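Local coordinates for protein acetyl-CoA acetyltransferase A (Ascaris suum, PDB 6BJA) that probably catalyses acetyl transfer between acetyl-CoA units as a thiolase of lipid metabolism, and binds coenzyme A, at residues Asp10-Ala22 / Leu36-Leu50. Numbering follows the deposited sequence.
Sequences DVYILSAVRTPIA and LGIVVTKEAIKRSLL
Ser15 and Val17 of strand 11-18, and Thr19 just after it, reach one side of helix 36-48. This is the first strand-helix pair of the thiolase fold, with the helix packed on the mixed sheet of its N-terminal domain. The axes run at 136° to each other, 6.8 Å apart at their closest. One side-chain hydrogen bond joins the two: Ser15 OG donates to Ala44 O at 2.6 Å. The hydroxyl meets this oxygen from the side, at a C=O...donor angle of 119° and tilted from the carbonyl plane. With chi1 at 62°, OG sits between the backbone N and the carbonyl carbon of its own residue and faces the helix. Ala44 O also takes a weak bond from Ser48 N, so two donors share this buried oxygen.

Both methyls of Val17 touch the helix, at different residues. CG2 lies 3.6 Å from Val40 O and also touches Ala44. CG1 meets the aliphatic part of Arg47, 3.8 Å from CD. Arg47 is extended from CG to NE, and Glu43 OE2 takes its NE in the guanidinium plane through the anti lone pair. This salt bridge links residues one helical turn apart and probably steadies the arginine beside Val17.

At the Thr19 end, Thr19 CG2 touches Val40 CG1 at 3.6 Å, the two side chains crossing at about a right angle. Thr19 OG1 instead turns to Pro20 O and to Ala260 N of strand 257-267. Arg18 points away from the helix, and its guanidinium pairs with Glu203 and Asp222.

At the other end, Leu14 CB rests on Ser48 CB. Ser48 OG donates to Ile45 O and accepts from Leu50 N in an ST turn. Leu50, which closes the turn through its N, puts CD1 3.6 Å from Leu14 CD1, these two side chains also meeting at about a right angle.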
loop_
_atom_site.group_PDB
_atom_site.type_symbol
_atom_site.label_atom_id
_atom_site.label_comp_id
_atom_site.label_asym_id
_atom_site.label_seq_id
_atom_site.Cartn_x
_atom_site.Cartn_y
_atom_site.Cartn_z
ATOM N N ASP A 10 -12.906 43.663 -24.594
ATOM C CA ASP A 10 -14.040 43.106 -23.888
ATOM C C ASP A 10 -13.945 41.592 -23.965
ATOM O O ASP A 10 -13.309 41.059 -24.865
ATOM C CB ASP A 10 -15.351 43.581 -24.499
ATOM C CG ASP A 10 -15.604 45.051 -24.277
ATOM O OD1 ASP A 10 -14.850 45.680 -23.507
ATOM O OD2 ASP A 10 -16.567 45.571 -24.871
ATOM N N VAL A 11 -14.600 40.912 -23.028
ATOM C CA VAL A 11 -14.533 39.461 -22.922
ATOM C C VAL A 11 -15.890 38.821 -23.179
ATOM O O VAL A 11 -16.851 39.070 -22.458
ATOM C CB VAL A 11 -14.040 39.051 -21.524
ATOM C CG1 VAL A 11 -13.980 37.545 -21.369
ATOM C CG2 VAL A 11 -12.667 39.650 -21.251
ATOM N N TYR A 12 -15.958 38.000 -24.222
ATOM C CA TYR A 12 -17.200 37.303 -24.554
ATOM C C TYR A 12 -17.086 35.810 -24.339
ATOM O O TYR A 12 -16.012 35.234 -24.484
ATOM C CB TYR A 12 -17.590 37.578 -26.002
ATOM C CG TYR A 12 -17.990 39.008 -26.225
ATOM C CD1 TYR A 12 -17.042 39.956 -26.584
ATOM C CD2 TYR A 12 -19.307 39.416 -26.071
ATOM C CE1 TYR A 12 -17.398 41.277 -26.792
ATOM C CE2 TYR A 12 -19.672 40.733 -26.265
ATOM C CZ TYR A 12 -18.709 41.657 -26.630
ATOM O OH TYR A 12 -19.070 42.966 -26.823
ATOM N N ILE A 13 -18.212 35.201 -23.973
ATOM C CA ILE A 13 -18.346 33.754 -23.909
ATOM C C ILE A 13 -18.937 33.285 -25.232
ATOM O O ILE A 13 -20.045 33.684 -25.568
ATOM C CB ILE A 13 -19.259 33.343 -22.738
ATOM C CG1 ILE A 13 -18.611 33.745 -21.411
ATOM C CG2 ILE A 13 -19.532 31.852 -22.754
ATOM C CD1 ILE A 13 -19.497 33.629 -20.198
ATOM N N LEU A 14 -18.209 32.458 -25.970
ATOM C CA LEU A 14 -18.704 31.937 -27.250
ATOM C C LEU A 14 -19.470 30.643 -27.072
ATOM O O LEU A 14 -20.389 30.358 -27.845
ATOM C CB LEU A 14 -17.563 31.703 -28.216
ATOM C CG LEU A 14 -16.718 32.922 -28.582
ATOM C CD1 LEU A 14 -15.728 32.549 -29.676
ATOM C CD2 LEU A 14 -17.596 34.091 -29.026
ATOM N N SER A 15 -19.095 29.866 -26.060
ATOM C CA SER A 15 -19.694 28.574 -25.805
ATOM C C SER A 15 -19.508 28.213 -24.349
ATOM O O SER A 15 -18.585 28.709 -23.697
ATOM C CB SER A 15 -19.086 27.493 -26.693
ATOM O OG SER A 15 -17.700 27.349 -26.439
ATOM N N ALA A 16 -20.381 27.327 -23.877
ATOM C CA ALA A 16 -20.447 26.948 -22.456
ATOM C C ALA A 16 -21.163 25.600 -22.372
ATOM O O ALA A 16 -22.355 25.507 -22.657
ATOM C CB ALA A 16 -21.173 27.994 -21.664
ATOM N N VAL A 17 -20.395 24.546 -22.096
ATOM C CA VAL A 17 -20.917 23.190 -22.108
ATOM C C VAL A 17 -20.421 22.406 -20.899
ATOM O O VAL A 17 -19.415 22.776 -20.273
ATOM C CB VAL A 17 -20.536 22.418 -23.394
ATOM C CG1 VAL A 17 -21.096 23.116 -24.626
ATOM C CG2 VAL A 17 -19.047 22.265 -23.518
ATOM N N ARG A 18 -21.141 21.333 -20.564
ATOM C CA ARG A 18 -20.714 20.475 -19.469
ATOM C C ARG A 18 -21.090 19.024 -19.717
ATOM O O ARG A 18 -22.017 18.747 -20.437
ATOM C CB ARG A 18 -21.346 20.954 -18.166
ATOM C CG ARG A 18 -22.868 20.760 -18.095
ATOM C CD ARG A 18 -23.381 21.168 -16.744
ATOM N NE ARG A 18 -24.796 20.907 -16.472
ATOM C CZ ARG A 18 -25.284 19.784 -15.960
ATOM N NH1 ARG A 18 -24.512 18.736 -15.748
ATOM N NH2 ARG A 18 -26.576 19.710 -15.644
ATOM N N THR A 19 -20.364 18.097 -19.115
ATOM C CA THR A 19 -20.809 16.723 -19.051
ATOM C C THR A 19 -21.972 16.624 -18.084
ATOM O O THR A 19 -22.152 17.486 -17.216
ATOM C CB THR A 19 -19.696 15.774 -18.577
ATOM O OG1 THR A 19 -19.394 16.070 -17.203
ATOM C CG2 THR A 19 -18.454 15.881 -19.429
ATOM N N PRO A 20 -22.774 15.561 -18.203
ATOM C CA PRO A 20 -23.579 15.175 -17.055
ATOM C C PRO A 20 -22.630 14.899 -15.901
ATOM O O PRO A 20 -21.454 14.548 -16.115
ATOM C CB PRO A 20 -24.277 13.896 -17.496
ATOM C CG PRO A 20 -24.036 13.819 -18.996
ATOM C CD PRO A 20 -22.725 14.498 -19.198
ATOM N N ILE A 21 -23.139 15.031 -14.692
ATOM C CA ILE A 21 -22.340 14.803 -13.494
ATOM C C ILE A 21 -22.669 13.412 -12.967
ATOM O O ILE A 21 -23.836 13.107 -12.722
ATOM C CB ILE A 21 -22.610 15.874 -12.436
ATOM C CG1 ILE A 21 -22.205 17.259 -12.960
ATOM C CG2 ILE A 21 -21.883 15.538 -11.164
ATOM C CD1 ILE A 21 -22.724 18.404 -12.124
ATOM N N ALA A 22 -21.661 12.554 -12.829
ATOM C CA ALA A 22 -21.882 11.177 -12.398
ATOM C C ALA A 22 -21.562 11.005 -10.917
ATOM O O ALA A 22 -20.781 11.773 -10.327
ATOM C CB ALA A 22 -21.055 10.199 -13.239
ATOM N N LEU A 36 -12.447 13.428 -19.465
ATOM C CA LEU A 36 -13.630 14.272 -19.384
ATOM C C LEU A 36 -13.325 15.687 -19.859
ATOM O O LEU A 36 -14.172 16.362 -20.441
ATOM C CB LEU A 36 -14.170 14.293 -17.948
ATOM C CG LEU A 36 -14.593 12.959 -17.335
ATOM C CD1 LEU A 36 -14.985 13.144 -15.881
ATOM C CD2 LEU A 36 -15.764 12.369 -18.138
ATOM N N GLY A 37 -12.114 16.148 -19.584
ATOM C CA GLY A 37 -11.678 17.472 -20.001
ATOM C C GLY A 37 -11.620 17.557 -21.515
ATOM O O GLY A 37 -11.977 18.574 -22.104
ATOM N N ILE A 38 -11.186 16.479 -22.158
ATOM C CA ILE A 38 -11.169 16.448 -23.612
ATOM C C ILE A 38 -12.600 16.512 -24.173
ATOM O O ILE A 38 -12.863 17.228 -25.154
ATOM C CB ILE A 38 -10.446 15.189 -24.125
ATOM C CG1 ILE A 38 -8.972 15.234 -23.755
ATOM C CG2 ILE A 38 -10.612 15.023 -25.661
ATOM C CD1 ILE A 38 -8.294 13.874 -23.782
ATOM N N VAL A 39 -13.537 15.797 -23.553
ATOM C CA VAL A 39 -14.918 15.828 -24.033
ATOM C C VAL A 39 -15.413 17.253 -24.074
ATOM O O VAL A 39 -15.931 17.688 -25.104
ATOM C CB VAL A 39 -15.848 14.973 -23.160
ATOM C CG1 VAL A 39 -17.332 15.188 -23.510
ATOM C CG2 VAL A 39 -15.494 13.520 -23.301
ATOM N N VAL A 40 -15.278 17.992 -22.962
ATOM C CA VAL A 40 -15.885 19.316 -22.933
ATOM C C VAL A 40 -15.067 20.346 -23.713
ATOM O O VAL A 40 -15.629 21.293 -24.262
ATOM C CB VAL A 40 -16.149 19.818 -21.501
ATOM C CG1 VAL A 40 -17.243 18.985 -20.867
ATOM C CG2 VAL A 40 -14.881 19.804 -20.640
ATOM N N THR A 41 -13.752 20.153 -23.809
ATOM C CA THR A 41 -12.947 21.074 -24.580
ATOM C C THR A 41 -13.285 20.952 -26.062
ATOM O O THR A 41 -13.501 21.952 -26.728
ATOM C CB THR A 41 -11.444 20.822 -24.341
ATOM O OG1 THR A 41 -11.162 21.067 -22.954
ATOM C CG2 THR A 41 -10.568 21.741 -25.176
ATOM N N LYS A 42 -13.328 19.729 -26.562
ATOM C CA LYS A 42 -13.688 19.521 -27.963
ATOM C C LYS A 42 -15.079 20.074 -28.247
ATOM O O LYS A 42 -15.272 20.733 -29.272
ATOM C CB LYS A 42 -13.610 18.045 -28.327
ATOM C CG LYS A 42 -12.189 17.515 -28.467
ATOM C CD LYS A 42 -12.236 16.043 -28.848
ATOM C CE LYS A 42 -11.176 15.699 -29.863
ATOM N NZ LYS A 42 -11.330 14.287 -30.335
ATOM N N GLU A 43 -16.047 19.855 -27.349
ATOM C CA GLU A 43 -17.402 20.296 -27.699
ATOM C C GLU A 43 -17.509 21.815 -27.560
ATOM O O GLU A 43 -18.194 22.462 -28.330
ATOM C CB GLU A 43 -18.464 19.591 -26.851
ATOM C CG GLU A 43 -19.885 19.916 -27.302
ATOM C CD GLU A 43 -20.279 19.250 -28.612
ATOM O OE1 GLU A 43 -19.641 18.214 -28.984
ATOM O OE2 GLU A 43 -21.249 19.763 -29.263
ATOM N N ALA A 44 -16.818 22.404 -26.594
ATOM C CA ALA A 44 -16.829 23.858 -26.470
ATOM C C ALA A 44 -16.229 24.539 -27.709
ATOM O O ALA A 44 -16.712 25.583 -28.140
ATOM C CB ALA A 44 -16.071 24.295 -25.220
ATOM N N ILE A 45 -15.168 23.963 -28.255
ATOM C CA ILE A 45 -14.545 24.470 -29.477
ATOM C C ILE A 45 -15.551 24.347 -30.631
ATOM O O ILE A 45 -15.772 25.320 -31.342
ATOM C CB ILE A 45 -13.260 23.725 -29.787
ATOM C CG1 ILE A 45 -12.207 24.082 -28.739
ATOM C CG2 ILE A 45 -12.748 24.067 -31.181
ATOM C CD1 ILE A 45 -10.958 23.236 -28.812
ATOM N N LYS A 46 -16.184 23.188 -30.767
ATOM C CA LYS A 46 -17.196 22.997 -31.815
ATOM C C LYS A 46 -18.282 24.061 -31.756
ATOM O O LYS A 46 -18.660 24.646 -32.778
ATOM C CB LYS A 46 -17.817 21.603 -31.700
ATOM C CG LYS A 46 -16.840 20.476 -32.117
ATOM C CD LYS A 46 -17.398 19.084 -31.810
ATOM C CE LYS A 46 -16.369 17.978 -32.096
ATOM N NZ LYS A 46 -16.918 16.635 -31.734
ATOM N N ARG A 47 -18.790 24.332 -30.561
ATOM C CA ARG A 47 -19.924 25.242 -30.461
ATOM C C ARG A 47 -19.485 26.716 -30.487
ATOM O O ARG A 47 -20.317 27.610 -30.699
ATOM C CB ARG A 47 -20.756 24.917 -29.211
ATOM C CG ARG A 47 -21.297 23.492 -29.217
ATOM C CD ARG A 47 -22.374 23.271 -28.191
ATOM N NE ARG A 47 -22.804 21.881 -28.163
ATOM C CZ ARG A 47 -23.871 21.441 -27.493
ATOM N NH1 ARG A 47 -24.591 22.276 -26.776
ATOM N NH2 ARG A 47 -24.207 20.167 -27.529
ATOM N N SER A 48 -18.188 26.976 -30.333
ATOM C CA SER A 48 -17.669 28.333 -30.464
ATOM C C SER A 48 -17.620 28.804 -31.915
ATOM O O SER A 48 -17.538 29.998 -32.176
ATOM C CB SER A 48 -16.257 28.445 -29.904
ATOM O OG SER A 48 -15.299 27.917 -30.795
ATOM N N LEU A 49 -17.660 27.834 -32.823
ATOM C CA LEU A 49 -17.565 28.036 -34.272
ATOM C C LEU A 49 -16.192 28.481 -34.743
ATOM O O LEU A 49 -16.020 28.837 -35.906
ATOM C CB LEU A 49 -18.604 29.046 -34.740
ATOM C CG LEU A 49 -20.022 28.757 -34.260
ATOM C CD1 LEU A 49 -20.963 29.800 -34.805
ATOM C CD2 LEU A 49 -20.459 27.351 -34.672
ATOM N N LEU A 50 -15.212 28.451 -33.844
ATOM C CA LEU A 50 -13.819 28.668 -34.204
ATOM C C LEU A 50 -13.096 27.341 -34.329
ATOM O O LEU A 50 -13.408 26.395 -33.623
ATOM C CB LEU A 50 -13.144 29.519 -33.143
ATOM C CG LEU A 50 -13.707 30.919 -32.901
ATOM C CD1 LEU A 50 -13.002 31.568 -31.729
ATOM C CD2 LEU A 50 -13.579 31.781 -34.146
#